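Local coordinates for protein alpha-1,2-mannosidase (PDB 2WW2) that hydrolyses alpha-mannosides as a calcium-dependent, inverting family GH92 mannosidase of the gut symbiont Bacteroides thetaiotaomicron, at residues G490-K495 with E531-L536; D503-T508 with G517-W522. All coordinates share one frame; numbering follows the deposited sequence.

Contact 1: residues G490-K495 with E531-L536; sequences GFMWTK and EGLSEL
Met492 reaches from the short strand 491-492 to two leucines of helix 530-537, and its terminal methyl does all the touching. Met492 CE lies 4.3 Å from Leu536 CD1 and 4.4 Å from Leu533 CD1. The leucines stand three residues apart, so both lie on one side of the helix. Their CD1 methyls are 4.2 Å apart, and CE meets the pair end-on. The other branch of each leucine stays farther from it. Two bends, chi1 -68° and chi2 -64°, carry the methionine sulfur off the strand. The last torsion is then extended (chi3 175°) and pushes CE on towards the helix. Leu536 meets it with an extended chain of its own: CD1 is anti to CA and forms the far tip of the side chain.

The contact belongs to the family 92 catalytic domain, whose relatives are built round an (alpha/alpha)6 barrel. Here a two-stranded antiparallel hairpin, 485-486 with 491-492, packs beside helices of that domain. Further side chains surround the group. Met492 also rests on Leu449 of helix 444-465 and on Tyr485 of the partner strand. Leu533 turns to Met543 of helix 540-551, while Leu536 shares Tyr485 with the methionine. Met492 and Leu533 are buried, although the two segments themselves cover just 68 Å² between them. Both methyl distances are slightly beyond close contact, so the direct fit is light.

Leu536 is partly exposed and marks the border with the looser, polar side. Glu535 is exposed, and its OE2 makes a salt bridge with Arg482. At Glu531, OE1 is hydrogen-bonded to His540. The strand backbone has a polar tie of its own, from Met492 N to the hydroxyl of Thr523.

Contact 2: residues D503-T508 with G517-W522; sequences DRFDAT and GSSWHW
Ala507 O faces the first turn of helix 519-522 and accepts from Trp520 N at 3.0 Å. The donor lies in the carbonyl plane, with a C=O...N angle of 153°, but the hydrogen bond is bent at the proton (N-H...O 137°). Ser518 holds the N-cap position. Its CB packs 3.6 Å from Thr508 C. With chi1 at 66°, its hydroxyl sits close to the same carbonyl: Ser518 OG is 3.2 Å from Ala507 O, a possible bond only. A water 2.7 Å from Ser518 OG bonds to it and reaches Thr508 O weakly.

Ser519 N is also near Ala507 O, but the angle is poor. A second water serves it instead, accepting from Ser519 N at 2.9 Å and donating to Asp506 O. The Ser519 hydroxyl lies off the edge of the Phe505 ring, and its probable hydrogen-bond partner is Met492 O. Trp520 NE1 is satisfied outside the segments, by Gln579 O.

The loop is also bonded within itself. Asp506 OD1 accepts from Thr508 N, which makes an Asx turn, and from Thr508 OG1 at 2.8 Å. The hydroxyl comes on the syn side, near the carboxylate plane, whereas the amide comes from well above it. Earlier in the loop, Arg504 forms a salt bridge with Glu509 of a neighbouring subunit.

The first four helix N-H groups all have acceptors. The loop gives Ala507 O directly and reaches Ser519 N through water; the amides of His521 and Trp522 use Ser518 O. The helix start is thus met by neutral groups, and the Asp506 carboxylate is spent on the loop's own turn.

Strand 491-492 lies between the two contacts and joins them. Contact 1 packs one of its side chains against helix 530-537. Contact 2 joins the loop 503-508 to helix 519-522, which sits against the same strand through Phe491. Phe505 of that loop touches Phe491 CB and meets the Trp493 ring edge-to-face, so the loop also leans on the strand directly. The centres of contacts 1 and 2 are 12 Å apart. Contact 1 is buried, small and wholly apolar. Contact 2 is larger, only partly buried, and relies on backbone polar groups and waters. Both lie on the same side of the chain's centre and well away from it.

Contact 1: residues G490-K495 with E531-L536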
# COMPACT_ATOMS: atom_id res chain seq x y z
N GLY A 490 21.67 -3.49 6.06
CA GLY A 490 21.24 -4.85 6.40
C GLY A 490 20.55 -5.58 5.26
O GLY A 490 19.74 -6.50 5.48
N PHE A 491 20.87 -5.18 4.03
CA PHE A 491 20.31 -5.80 2.83
C PHE A 491 21.35 -5.90 1.72
O PHE A 491 22.34 -5.17 1.73
CB PHE A 491 19.18 -4.93 2.29
CG PHE A 491 17.89 -5.07 3.03
CD1 PHE A 491 16.98 -6.07 2.70
CD2 PHE A 491 17.54 -4.16 4.02
CE1 PHE A 491 15.77 -6.18 3.37
CE2 PHE A 491 16.32 -4.26 4.68
CZ PHE A 491 15.44 -5.27 4.36
N MET A 492 21.10 -6.76 0.73
CA MET A 492 21.94 -6.78 -0.46
C MET A 492 21.69 -5.49 -1.25
O MET A 492 20.56 -4.99 -1.30
CB MET A 492 21.60 -8.00 -1.33
CG MET A 492 22.00 -9.34 -0.68
SD MET A 492 23.80 -9.48 -0.46
CE MET A 492 23.87 -11.05 0.43
N TRP A 493 22.75 -4.94 -1.84
CA TRP A 493 22.61 -3.72 -2.66
C TRP A 493 23.56 -3.88 -3.83
O TRP A 493 23.80 -5.01 -4.28
CB TRP A 493 22.91 -2.48 -1.81
CG TRP A 493 22.49 -1.15 -2.36
CD1 TRP A 493 23.26 -0.02 -2.42
CD2 TRP A 493 21.20 -0.78 -2.87
NE1 TRP A 493 22.54 1.02 -2.95
CE2 TRP A 493 21.27 0.58 -3.24
CE3 TRP A 493 19.99 -1.47 -3.07
CZ2 TRP A 493 20.19 1.27 -3.79
CZ3 TRP A 493 18.91 -0.78 -3.63
CH2 TRP A 493 19.02 0.57 -3.98
N THR A 494 24.11 -2.77 -4.34
CA THR A 494 24.94 -2.84 -5.53
C THR A 494 26.06 -1.81 -5.45
O THR A 494 25.92 -0.79 -4.78
CB THR A 494 24.12 -2.61 -6.81
OG1 THR A 494 24.96 -2.76 -7.96
CG2 THR A 494 23.52 -1.18 -6.82
N LYS A 495 27.17 -2.09 -6.14
CA LYS A 495 28.29 -1.15 -6.25
C LYS A 495 28.67 -0.99 -7.71
O LYS A 495 28.46 -1.91 -8.50
CB LYS A 495 29.53 -1.69 -5.52
CG LYS A 495 29.44 -1.84 -4.01
CD LYS A 495 30.62 -2.67 -3.52
CE LYS A 495 30.68 -2.74 -2.01
NZ LYS A 495 31.56 -3.88 -1.56
N GLU A 531 23.74 -20.25 7.08
CA GLU A 531 24.45 -19.85 8.29
C GLU A 531 25.28 -18.60 8.02
O GLU A 531 25.33 -17.68 8.84
CB GLU A 531 25.33 -21.00 8.82
CG GLU A 531 26.10 -20.68 10.10
CD GLU A 531 25.20 -20.40 11.31
OE1 GLU A 531 24.05 -20.89 11.36
OE2 GLU A 531 25.67 -19.69 12.22
N GLY A 532 25.94 -18.55 6.86
CA GLY A 532 26.71 -17.35 6.52
C GLY A 532 25.81 -16.13 6.32
O GLY A 532 26.19 -15.01 6.64
N LEU A 533 24.61 -16.34 5.78
CA LEU A 533 23.68 -15.23 5.67
C LEU A 533 23.25 -14.74 7.06
O LEU A 533 23.20 -13.52 7.31
CB LEU A 533 22.45 -15.60 4.81
CG LEU A 533 21.45 -14.45 4.57
CD1 LEU A 533 22.15 -13.27 3.87
CD2 LEU A 533 20.26 -14.93 3.75
N SER A 534 22.96 -15.66 7.97
CA SER A 534 22.57 -15.25 9.31
C SER A 534 23.71 -14.48 9.97
O SER A 534 23.47 -13.54 10.72
CB SER A 534 22.12 -16.41 10.18
OG SER A 534 23.22 -17.07 10.77
N GLU A 535 24.95 -14.85 9.67
CA GLU A 535 26.10 -14.11 10.20
C GLU A 535 26.08 -12.66 9.72
O GLU A 535 26.32 -11.74 10.50
CB GLU A 535 27.43 -14.73 9.77
CG GLU A 535 27.78 -16.01 10.48
CD GLU A 535 29.03 -16.67 9.91
OE1 GLU A 535 29.41 -17.74 10.43
OE2 GLU A 535 29.63 -16.12 8.94
N LEU A 536 25.81 -12.46 8.44
CA LEU A 536 25.68 -11.12 7.91
C LEU A 536 24.58 -10.37 8.66
O LEU A 536 24.74 -9.20 8.98
CB LEU A 536 25.35 -11.16 6.41
CG LEU A 536 26.47 -11.67 5.49
CD1 LEU A 536 26.01 -11.69 4.05
CD2 LEU A 536 27.74 -10.83 5.64

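Contact 2: residues D503-T508 with G517-W522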
# COMPACT_ATOMS: atom_id res chain seq x y z
N ASP A 503 23.62 5.18 -4.84
CA ASP A 503 23.00 6.18 -3.97
C ASP A 503 21.61 5.74 -3.51
O ASP A 503 20.94 4.97 -4.19
CB ASP A 503 22.80 7.49 -4.75
CG ASP A 503 24.11 8.18 -5.11
OD1 ASP A 503 25.16 7.87 -4.50
OD2 ASP A 503 24.08 9.05 -6.01
N ARG A 504 21.18 6.27 -2.37
CA ARG A 504 19.77 6.21 -1.94
C ARG A 504 19.23 4.80 -1.80
O ARG A 504 18.34 4.38 -2.55
CB ARG A 504 18.86 7.05 -2.84
CG ARG A 504 19.16 8.54 -2.85
CD ARG A 504 18.84 9.24 -1.52
NE ARG A 504 17.47 9.73 -1.45
CZ ARG A 504 17.07 10.92 -1.91
NH1 ARG A 504 17.94 11.72 -2.51
NH2 ARG A 504 15.80 11.30 -1.80
N PHE A 505 19.78 4.08 -0.83
CA PHE A 505 19.37 2.72 -0.59
C PHE A 505 17.85 2.62 -0.44
O PHE A 505 17.25 3.43 0.23
CB PHE A 505 20.03 2.12 0.66
CG PHE A 505 19.47 0.77 1.00
CD1 PHE A 505 19.93 -0.36 0.34
CD2 PHE A 505 18.42 0.64 1.89
CE1 PHE A 505 19.37 -1.61 0.60
CE2 PHE A 505 17.86 -0.60 2.16
CZ PHE A 505 18.34 -1.73 1.51
N ASP A 506 17.25 1.62 -1.07
CA ASP A 506 15.81 1.40 -0.95
C ASP A 506 15.55 -0.10 -1.09
O ASP A 506 15.67 -0.67 -2.18
CB ASP A 506 15.07 2.20 -2.03
CG ASP A 506 13.56 1.99 -1.99
OD1 ASP A 506 13.07 1.20 -1.17
OD2 ASP A 506 12.86 2.62 -2.81
N ALA A 507 15.20 -0.74 0.02
CA ALA A 507 15.02 -2.18 0.03
C ALA A 507 13.88 -2.66 -0.86
O ALA A 507 13.82 -3.84 -1.23
CB ALA A 507 14.83 -2.66 1.47
N THR A 508 12.97 -1.75 -1.23
CA THR A 508 11.75 -2.14 -1.93
C THR A 508 11.82 -1.83 -3.42
O THR A 508 10.89 -2.12 -4.16
CB THR A 508 10.49 -1.44 -1.33
OG1 THR A 508 10.57 -0.02 -1.54
CG2 THR A 508 10.39 -1.70 0.15
N GLY A 517 12.46 -8.45 -8.97
CA GLY A 517 12.41 -8.40 -7.52
C GLY A 517 13.22 -7.22 -7.04
O GLY A 517 13.72 -6.42 -7.85
N SER A 518 13.31 -7.10 -5.72
CA SER A 518 14.01 -6.00 -5.08
C SER A 518 14.95 -6.63 -4.06
O SER A 518 15.01 -7.86 -3.95
CB SER A 518 13.01 -5.10 -4.36
OG SER A 518 12.43 -5.82 -3.27
N SER A 519 15.69 -5.80 -3.34
CA SER A 519 16.59 -6.30 -2.31
C SER A 519 15.83 -7.13 -1.27
O SER A 519 16.37 -8.07 -0.68
CB SER A 519 17.32 -5.16 -1.61
OG SER A 519 18.23 -5.72 -0.67
N TRP A 520 14.57 -6.77 -1.05
CA TRP A 520 13.72 -7.46 -0.08
C TRP A 520 13.68 -8.95 -0.38
O TRP A 520 13.65 -9.78 0.54
CB TRP A 520 12.30 -6.87 -0.13
CG TRP A 520 11.33 -7.39 0.91
CD1 TRP A 520 10.33 -8.31 0.72
CD2 TRP A 520 11.25 -6.98 2.28
NE1 TRP A 520 9.64 -8.51 1.91
CE2 TRP A 520 10.18 -7.70 2.88
CE3 TRP A 520 11.97 -6.08 3.07
CZ2 TRP A 520 9.83 -7.55 4.23
CZ3 TRP A 520 11.62 -5.92 4.41
CH2 TRP A 520 10.56 -6.66 4.98
N HIS A 521 13.68 -9.30 -1.67
CA HIS A 521 13.66 -10.70 -2.09
C HIS A 521 15.06 -11.28 -2.23
O HIS A 521 15.34 -12.36 -1.73
CB HIS A 521 12.93 -10.89 -3.43
CG HIS A 521 11.68 -10.07 -3.55
ND1 HIS A 521 10.50 -10.41 -2.92
CD2 HIS A 521 11.44 -8.91 -4.20
CE1 HIS A 521 9.58 -9.50 -3.20
NE2 HIS A 521 10.13 -8.58 -3.98
N TRP A 522 15.93 -10.55 -2.93
CA TRP A 522 17.25 -11.07 -3.33
C TRP A 522 18.22 -11.26 -2.17
O TRP A 522 19.18 -12.04 -2.26
CB TRP A 522 17.84 -10.20 -4.47
CG TRP A 522 17.23 -10.59 -5.78
CD1 TRP A 522 16.16 -9.99 -6.40
CD2 TRP A 522 17.62 -11.69 -6.60
NE1 TRP A 522 15.88 -10.66 -7.58
CE2 TRP A 522 16.75 -11.71 -7.72
CE3 TRP A 522 18.62 -12.69 -6.50
CZ2 TRP A 522 16.85 -12.68 -8.73
CZ3 TRP A 522 18.72 -13.63 -7.50
CH2 TRP A 522 17.84 -13.62 -8.61
O HOH W 1 15.96 -2.96 -3.82
O HOH W 2 9.87 -5.00 -2.72